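Local structure of alternansucrase (Leuconostoc mesenteroides, 6HVG) at residues Gly833-Glu838 with Phe1052-Thr1057; Glu1083-Tyr1088 with Thr1130-Asp1135. The protein belongs to glycoside hydrolase family 70 and joins a TIM-barrel domain to arrays of choline-binding-type repeats. One frame throughout, in Å; residues are numbered along the deposited sequence.

Contact 1 of 2, residues Gly833-Glu838 with Phe1052-Thr1057; sequences GGQYME and FQAMPT
The ring of Tyr836 lies alongside the amide of Gln1053, the two side chains pointing the same way with their planes 35° apart. CD1 of Tyr836 is 3.7 Å from Gln1053 NE2, an oblique approach. Tyr836 reaches this place with CG anti to its backbone N (chi1 -171°), and its OH hydrogen-bonds to Gly1048 O. The long, doubly polar glutamine suits its position because both ends of the amide are used: OE1 accepts from Ser1050 N and NE2 pairs with Thr1063 OG1.

Residues 833-838 come after strand 821-825 and helix 826-829, and residues 1052-1057 after the neighbouring parallel strand 1045-1047, so the contact ties two adjacent beta-alpha connections of the TIM barrel together. Their backbones meet at the glycines. Ala1054 N donates to Gly834 O over 2.7 Å, and the small Ala1054 CB fits 3.6 Å from Gly834 CA. Gly833 adds a C-H...O contact, its CA lying 3.4 Å from Phe1052 O. Gly834 has positive phi, which favours glycine, and the type II turn of Gln835 to Glu838 follows, with Met837 at its left-handed third position.

Beyond the glycines, Gln835 bends at chi2 and brings OE1 to Thr1057 N, a weak bond of 3.3 Å. Thr1057 CG2 packs against the same oxygen, while Thr1057 OG1 is hydrogen-bonded to Gln1061 OE1.

Contact 2 of 2, residues Glu1083-Tyr1088 with Thr1130-Asp1135; sequences ELAPQY and TKYGTD
A single long beta-alpha loop of the TIM barrel is closed on itself here: residues 1083-1088 leave strand 1081-1083, and residues 1130-1135 lead into helix 1135-1147, which precedes the neighbouring parallel strand 1151-1156. The centre of the meeting is the Tyr1132 ring. Ala1085 CB sits over one face in a CH-pi contact, 3.9 Å from the ring centroid and 29° off the normal, while Lys1131 CB covers the opposite face. A methyl group is small enough to come close over the ring, and the phenol end still reaches Asn1108 O with its OH.

Gln1087 crosses the same tyrosine obliquely. Its chain folds back at chi2 (-65°), which carries NE2 to Ala1085 O, a bond of 2.8 Å approached from above the carbonyl plane. This bond spans Pro1086 and fixes the amide, which lies at 47° to the ring. OE1, 3.8 Å from Tyr1132 CB, takes its hydrogen bond from Asn1064 ND2.

Thr1130 divides its work. CG2 packs 3.5 Å from Gln1087 O, whereas OG1 accepts from Tyr1132 N, forming an ST turn, and donates on a lone pair of Gly1133 O at 3.1 Å. Thr1130 N gives that same carbonyl a second bond. Gly1133 has backbone angles that call for glycine, and Thr1134 then N-caps the helix.

Polar bonds thus shape each segment internally, leaving van der Waals contacts, of methyl groups, the ring, carbonyl oxygens and the Gln1087 amide, to join the two, a buried contact that probably owes more to shape and the exclusion of water than to charge.

How the contacts relate
The contacts come in series along the chain, contact 1 closing before contact 2 opens, and their centres are about 13 Å apart. Strands 821-825, 1045-1047, 1081-1083 and 1151-1156 lie side by side in that order in the parallel barrel sheet, and the loops of both contacts follow the first three. Helix 1063-1075 is shared: Thr1063 touches Tyr836 from contact 1 and Tyr1132 from contact 2. The two also meet directly, where Lys1131 NZ lies 2.8 Å from Gln1053 O and the aliphatic chain of the lysine runs by Met1055. Three successive beta-alpha connections are therefore linked to one another at the C-terminal end of the barrel strands.

Contact 1 of 2, residues Gly833-Glu838 with Phe1052-Thr1057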
ATOM      1  N   GLY A 833      -5.217  18.243  12.165  1.00 51.52           N
ATOM      2  CA  GLY A 833      -6.182  18.727  11.185  1.00 51.75           C
ATOM      3  C   GLY A 833      -6.552  20.189  11.371  1.00 53.48           C
ATOM      4  O   GLY A 833      -6.057  20.869  12.262  1.00 51.38           O
ATOM      5  N   GLY A 834      -7.445  20.667  10.511  1.00 56.16           N
ATOM      6  CA  GLY A 834      -7.912  22.024  10.580  1.00 56.28           C
ATOM      7  C   GLY A 834      -6.789  22.964  10.226  1.00 56.98           C
ATOM      8  O   GLY A 834      -5.930  22.652   9.410  1.00 53.42           O
ATOM      9  N   GLN A 835      -6.791  24.116  10.877  1.00 60.84           N
ATOM     10  CA  GLN A 835      -5.930  25.229  10.525  1.00 58.73           C
ATOM     11  C   GLN A 835      -4.567  25.123  11.202  1.00 56.05           C
ATOM     12  O   GLN A 835      -4.433  24.486  12.239  1.00 57.28           O
ATOM     13  CB  GLN A 835      -6.633  26.520  10.929  1.00 61.33           C
ATOM     14  CG  GLN A 835      -7.883  26.767  10.116  1.00 63.57           C
ATOM     15  CD  GLN A 835      -7.573  27.156   8.690  1.00 63.60           C
ATOM     16  OE1 GLN A 835      -8.165  26.639   7.758  1.00 63.86           O
ATOM     17  NE2 GLN A 835      -6.648  28.089   8.518  1.00 65.70           N
ATOM     18  N   TYR A 836      -3.556  25.751  10.609  1.00 54.64           N
ATOM     19  CA  TYR A 836      -2.184  25.637  11.114  1.00 53.43           C
ATOM     20  C   TYR A 836      -2.071  26.302  12.459  1.00 55.01           C
ATOM     21  O   TYR A 836      -2.403  27.473  12.598  1.00 57.51           O
ATOM     22  CB  TYR A 836      -1.176  26.258  10.141  1.00 52.77           C
ATOM     23  CG  TYR A 836       0.275  25.983  10.499  1.00 52.25           C
ATOM     24  CD1 TYR A 836       0.788  24.695  10.487  1.00 51.28           C
ATOM     25  CD2 TYR A 836       1.134  27.011  10.855  1.00 51.58           C
ATOM     26  CE1 TYR A 836       2.101  24.446  10.810  1.00 48.26           C
ATOM     27  CE2 TYR A 836       2.459  26.767  11.170  1.00 48.18           C
ATOM     28  CZ  TYR A 836       2.934  25.485  11.150  1.00 47.57           C
ATOM     29  OH  TYR A 836       4.245  25.242  11.479  1.00 48.62           O
ATOM     30  N   MET A 837      -1.616  25.540  13.452  1.00 58.79           N
ATOM     31  CA  MET A 837      -1.464  26.023  14.820  1.00 60.76           C
ATOM     32  C   MET A 837      -2.778  26.508  15.429  1.00 62.87           C
ATOM     33  O   MET A 837      -2.779  27.400  16.271  1.00 64.39           O
ATOM     34  CB  MET A 837      -0.400  27.127  14.860  1.00 62.88           C
ATOM     35  CG  MET A 837       0.907  26.658  15.463  1.00 64.80           C
ATOM     36  SD  MET A 837       2.278  27.792  15.132  1.00 59.62           S
ATOM     37  CE  MET A 837       3.350  26.521  14.458  1.00 66.26           C
ATOM     38  N   GLU A 838      -3.895  25.918  15.006  1.00 64.62           N
ATOM     39  CA  GLU A 838      -5.213  26.368  15.462  1.00 68.61           C
ATOM     40  C   GLU A 838      -5.421  26.108  16.937  1.00 65.57           C
ATOM     41  O   GLU A 838      -6.039  26.923  17.638  1.00 68.58           O
ATOM     42  CB  GLU A 838      -6.348  25.686  14.688  1.00 73.36           C
ATOM     43  CG  GLU A 838      -7.727  26.217  15.068  1.00 79.97           C
ATOM     44  CD  GLU A 838      -8.801  25.885  14.057  1.00 85.22           C
ATOM     45  OE1 GLU A 838      -9.028  24.677  13.812  1.00 89.97           O
ATOM     46  OE2 GLU A 838      -9.416  26.838  13.522  1.00 88.78           O
ATOM     47  N   PHE A1052      -2.444  16.371   7.055  1.00 53.39           N
ATOM     48  CA  PHE A1052      -3.878  16.421   7.173  1.00 51.87           C
ATOM     49  C   PHE A1052      -4.450  17.753   7.606  1.00 50.08           C
ATOM     50  O   PHE A1052      -5.617  17.849   7.962  1.00 52.22           O
ATOM     51  CB  PHE A1052      -4.297  15.273   8.050  1.00 52.18           C
ATOM     52  CG  PHE A1052      -3.824  13.952   7.513  1.00 53.85           C
ATOM     53  CD1 PHE A1052      -2.549  13.515   7.747  1.00 55.62           C
ATOM     54  CD2 PHE A1052      -4.639  13.193   6.700  1.00 54.52           C
ATOM     55  CE1 PHE A1052      -2.108  12.325   7.212  1.00 56.85           C
ATOM     56  CE2 PHE A1052      -4.221  11.984   6.192  1.00 54.56           C
ATOM     57  CZ  PHE A1052      -2.948  11.552   6.446  1.00 56.41           C
ATOM     58  N   GLN A1053      -3.637  18.797   7.501  1.00 49.33           N
ATOM     59  CA  GLN A1053      -4.102  20.153   7.721  1.00 48.87           C
ATOM     60  C   GLN A1053      -5.212  20.449   6.734  1.00 48.34           C
ATOM     61  O   GLN A1053      -5.186  19.977   5.613  1.00 48.86           O
ATOM     62  CB  GLN A1053      -2.968  21.149   7.484  1.00 53.27           C
ATOM     63  CG  GLN A1053      -1.868  21.137   8.545  1.00 53.84           C
ATOM     64  CD  GLN A1053      -0.663  21.994   8.182  1.00 50.76           C
ATOM     65  OE1 GLN A1053       0.480  21.610   8.437  1.00 47.43           O
ATOM     66  NE2 GLN A1053      -0.915  23.166   7.598  1.00 49.40           N
ATOM     67  N   ALA A1054      -6.189  21.230   7.153  1.00 48.32           N
ATOM     68  CA  ALA A1054      -7.183  21.772   6.243  1.00 48.63           C
ATOM     69  C   ALA A1054      -6.582  22.864   5.351  1.00 49.94           C
ATOM     70  O   ALA A1054      -5.522  23.414   5.641  1.00 52.62           O
ATOM     71  CB  ALA A1054      -8.343  22.341   7.036  1.00 49.18           C
ATOM     72  N   MET A1055      -7.253  23.158   4.244  1.00 52.95           N
ATOM     73  CA  MET A1055      -6.839  24.253   3.375  1.00 53.99           C
ATOM     74  C   MET A1055      -7.079  25.545   4.145  1.00 57.06           C
ATOM     75  O   MET A1055      -8.023  25.615   4.917  1.00 58.85           O
ATOM     76  CB  MET A1055      -7.638  24.258   2.076  1.00 51.90           C
ATOM     77  CG  MET A1055      -7.409  23.038   1.195  1.00 51.89           C
ATOM     78  SD  MET A1055      -5.765  22.945   0.467  1.00 52.35           S
ATOM     79  CE  MET A1055      -5.798  24.381  -0.629  1.00 50.35           C
ATOM     80  N   PRO A1056      -6.223  26.567   3.951  1.00 57.84           N
ATOM     81  CA  PRO A1056      -6.447  27.850   4.607  1.00 59.53           C
ATOM     82  C   PRO A1056      -7.823  28.449   4.308  1.00 64.18           C
ATOM     83  O   PRO A1056      -8.222  28.570   3.142  1.00 66.01           O
ATOM     84  CB  PRO A1056      -5.352  28.748   4.019  1.00 58.09           C
ATOM     85  CG  PRO A1056      -4.303  27.838   3.536  1.00 57.58           C
ATOM     86  CD  PRO A1056      -4.970  26.548   3.174  1.00 57.37           C
ATOM     87  N   THR A1057      -8.545  28.822   5.358  1.00 67.87           N
ATOM     88  CA  THR A1057      -9.835  29.486   5.193  1.00 70.68           C
ATOM     89  C   THR A1057      -9.623  30.910   4.682  1.00 72.04           C
ATOM     90  O   THR A1057     -10.481  31.450   3.996  1.00 79.10           O
ATOM     91  CB  THR A1057     -10.666  29.484   6.497  1.00 66.95           C
ATOM     92  OG1 THR A1057      -9.880  30.009   7.559  1.00 67.53           O
ATOM     93  CG2 THR A1057     -11.116  28.069   6.858  1.00 65.37           C
TER

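Contact 2 of 2, residues Glu1083-Tyr1088 with Thr1130-Asp1135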
ATOM      1  N   GLU A1083      11.928  22.301   9.661  1.00 44.63           N
ATOM      2  CA  GLU A1083      11.622  21.483   8.495  1.00 44.75           C
ATOM      3  C   GLU A1083      10.250  21.875   8.028  1.00 42.71           C
ATOM      4  O   GLU A1083       9.254  21.570   8.679  1.00 41.03           O
ATOM      5  CB  GLU A1083      11.685  19.988   8.819  1.00 46.88           C
ATOM      6  CG  GLU A1083      11.677  19.096   7.600  1.00 48.74           C
ATOM      7  CD  GLU A1083      11.320  17.653   7.923  1.00 53.49           C
ATOM      8  OE1 GLU A1083      11.857  17.104   8.913  1.00 54.75           O
ATOM      9  OE2 GLU A1083      10.479  17.067   7.187  1.00 54.28           O
ATOM     10  N   LEU A1084      10.213  22.591   6.904  1.00 44.92           N
ATOM     11  CA  LEU A1084       8.964  23.044   6.276  1.00 45.00           C
ATOM     12  C   LEU A1084       8.442  21.966   5.345  1.00 43.78           C
ATOM     13  O   LEU A1084       9.218  21.240   4.742  1.00 42.50           O
ATOM     14  CB  LEU A1084       9.203  24.317   5.459  1.00 45.69           C
ATOM     15  CG  LEU A1084       9.536  25.582   6.241  1.00 49.02           C
ATOM     16  CD1 LEU A1084      10.561  26.411   5.524  1.00 51.58           C
ATOM     17  CD2 LEU A1084       8.299  26.417   6.501  1.00 52.93           C
ATOM     18  N   ALA A1085       7.129  21.910   5.193  1.00 46.24           N
ATOM     19  CA  ALA A1085       6.501  21.023   4.232  1.00 46.58           C
ATOM     20  C   ALA A1085       7.055  21.283   2.827  1.00 45.05           C
ATOM     21  O   ALA A1085       7.651  22.340   2.578  1.00 42.51           O
ATOM     22  CB  ALA A1085       5.004  21.229   4.234  1.00 47.37           C
ATOM     23  N   PRO A1086       6.896  20.304   1.914  1.00 44.06           N
ATOM     24  CA  PRO A1086       7.267  20.522   0.521  1.00 44.96           C
ATOM     25  C   PRO A1086       6.372  21.577  -0.089  1.00 47.60           C
ATOM     26  O   PRO A1086       5.140  21.472  -0.005  1.00 49.20           O
ATOM     27  CB  PRO A1086       7.008  19.170  -0.130  1.00 45.30           C
ATOM     28  CG  PRO A1086       6.001  18.513   0.760  1.00 45.47           C
ATOM     29  CD  PRO A1086       6.412  18.936   2.134  1.00 44.54           C
ATOM     30  N   GLN A1087       6.987  22.593  -0.694  1.00 47.86           N
ATOM     31  CA  GLN A1087       6.265  23.806  -1.086  1.00 47.04           C
ATOM     32  C   GLN A1087       5.758  23.794  -2.521  1.00 48.38           C
ATOM     33  O   GLN A1087       5.304  24.830  -3.039  1.00 49.38           O
ATOM     34  CB  GLN A1087       7.169  25.013  -0.898  1.00 47.99           C
ATOM     35  CG  GLN A1087       7.606  25.218   0.536  1.00 49.33           C
ATOM     36  CD  GLN A1087       6.446  25.536   1.430  1.00 50.04           C
ATOM     37  OE1 GLN A1087       5.687  26.452   1.144  1.00 52.98           O
ATOM     38  NE2 GLN A1087       6.303  24.788   2.521  1.00 53.28           N
ATOM     39  N   TYR A1088       5.774  22.622  -3.150  1.00 47.55           N
ATOM     40  CA  TYR A1088       5.529  22.526  -4.593  1.00 46.14           C
ATOM     41  C   TYR A1088       4.031  22.521  -4.851  1.00 46.08           C
ATOM     42  O   TYR A1088       3.263  22.049  -4.026  1.00 45.09           O
ATOM     43  CB  TYR A1088       6.216  21.284  -5.120  1.00 44.13           C
ATOM     44  CG  TYR A1088       7.593  21.161  -4.506  1.00 45.07           C
ATOM     45  CD1 TYR A1088       8.608  22.029  -4.863  1.00 44.97           C
ATOM     46  CD2 TYR A1088       7.863  20.218  -3.518  1.00 43.62           C
ATOM     47  CE1 TYR A1088       9.849  21.948  -4.286  1.00 44.17           C
ATOM     48  CE2 TYR A1088       9.112  20.128  -2.949  1.00 42.43           C
ATOM     49  CZ  TYR A1088      10.099  21.004  -3.336  1.00 42.93           C
ATOM     50  OH  TYR A1088      11.349  20.964  -2.767  1.00 45.91           O
ATOM     51  N   THR A1130      -0.184  27.931  -2.768  1.00 53.54           N
ATOM     52  CA  THR A1130      -0.207  26.521  -2.454  1.00 50.54           C
ATOM     53  C   THR A1130      -1.096  26.376  -1.223  1.00 49.98           C
ATOM     54  O   THR A1130      -1.829  27.285  -0.871  1.00 51.43           O
ATOM     55  CB  THR A1130       1.206  26.006  -2.141  1.00 50.45           C
ATOM     56  OG1 THR A1130       1.715  26.673  -0.981  1.00 51.14           O
ATOM     57  CG2 THR A1130       2.154  26.264  -3.310  1.00 50.83           C
ATOM     58  N   LYS A1131      -1.064  25.216  -0.586  1.00 50.08           N
ATOM     59  CA  LYS A1131      -1.767  25.026   0.675  1.00 52.38           C
ATOM     60  C   LYS A1131      -1.137  25.881   1.781  1.00 54.38           C
ATOM     61  O   LYS A1131      -1.768  26.182   2.795  1.00 56.29           O
ATOM     62  CB  LYS A1131      -1.714  23.547   1.064  1.00 50.62           C
ATOM     63  CG  LYS A1131      -2.496  23.168   2.304  1.00 50.54           C
ATOM     64  CD  LYS A1131      -2.575  21.649   2.379  1.00 52.48           C
ATOM     65  CE  LYS A1131      -3.381  21.151   3.561  1.00 50.67           C
ATOM     66  NZ  LYS A1131      -3.024  19.744   3.874  1.00 48.08           N
ATOM     67  N   TYR A1132       0.116  26.265   1.569  1.00 57.21           N
ATOM     68  CA  TYR A1132       0.915  26.967   2.570  1.00 59.86           C
ATOM     69  C   TYR A1132       1.108  28.480   2.278  1.00 58.79           C
ATOM     70  O   TYR A1132       1.694  29.182   3.094  1.00 56.36           O
ATOM     71  CB  TYR A1132       2.263  26.232   2.729  1.00 57.88           C
ATOM     72  CG  TYR A1132       2.099  24.726   2.931  1.00 56.62           C
ATOM     73  CD1 TYR A1132       1.535  24.212   4.104  1.00 54.76           C
ATOM     74  CD2 TYR A1132       2.467  23.820   1.939  1.00 54.48           C
ATOM     75  CE1 TYR A1132       1.368  22.847   4.281  1.00 50.52           C
ATOM     76  CE2 TYR A1132       2.296  22.448   2.107  1.00 51.24           C
ATOM     77  CZ  TYR A1132       1.743  21.969   3.270  1.00 50.30           C
ATOM     78  OH  TYR A1132       1.558  20.606   3.424  1.00 49.71           O
ATOM     79  N   GLY A1133       0.593  28.960   1.141  1.00 56.97           N
ATOM     80  CA  GLY A1133       0.645  30.379   0.802  1.00 55.77           C
ATOM     81  C   GLY A1133       1.420  30.678  -0.464  1.00 54.01           C
ATOM     82  O   GLY A1133       1.876  29.781  -1.152  1.00 53.47           O
ATOM     83  N   THR A1134       1.569  31.964  -0.763  1.00 54.10           N
ATOM     84  CA  THR A1134       2.264  32.408  -1.970  1.00 56.49           C
ATOM     85  C   THR A1134       3.780  32.216  -1.869  1.00 55.64           C
ATOM     86  O   THR A1134       4.285  31.817  -0.818  1.00 55.18           O
ATOM     87  CB  THR A1134       1.943  33.883  -2.299  1.00 58.74           C
ATOM     88  OG1 THR A1134       2.494  34.744  -1.297  1.00 57.78           O
ATOM     89  CG2 THR A1134       0.421  34.086  -2.391  1.00 60.65           C
ATOM     90  N   ASP A1135       4.493  32.488  -2.962  1.00 57.00           N
ATOM     91  CA  ASP A1135       5.959  32.441  -2.950  1.00 57.96           C
ATOM     92  C   ASP A1135       6.558  33.511  -2.041  1.00 58.17           C
ATOM     93  O   ASP A1135       7.575  33.265  -1.392  1.00 56.17           O
ATOM     94  CB  ASP A1135       6.546  32.556  -4.360  1.00 60.09           C
ATOM     95  CG  ASP A1135       6.169  33.846  -5.057  1.00 62.62           C
ATOM     96  OD1 ASP A1135       4.955  34.076  -5.207  1.00 68.05           O
ATOM     97  OD2 ASP A1135       7.080  34.613  -5.468  1.00 62.82           O
TER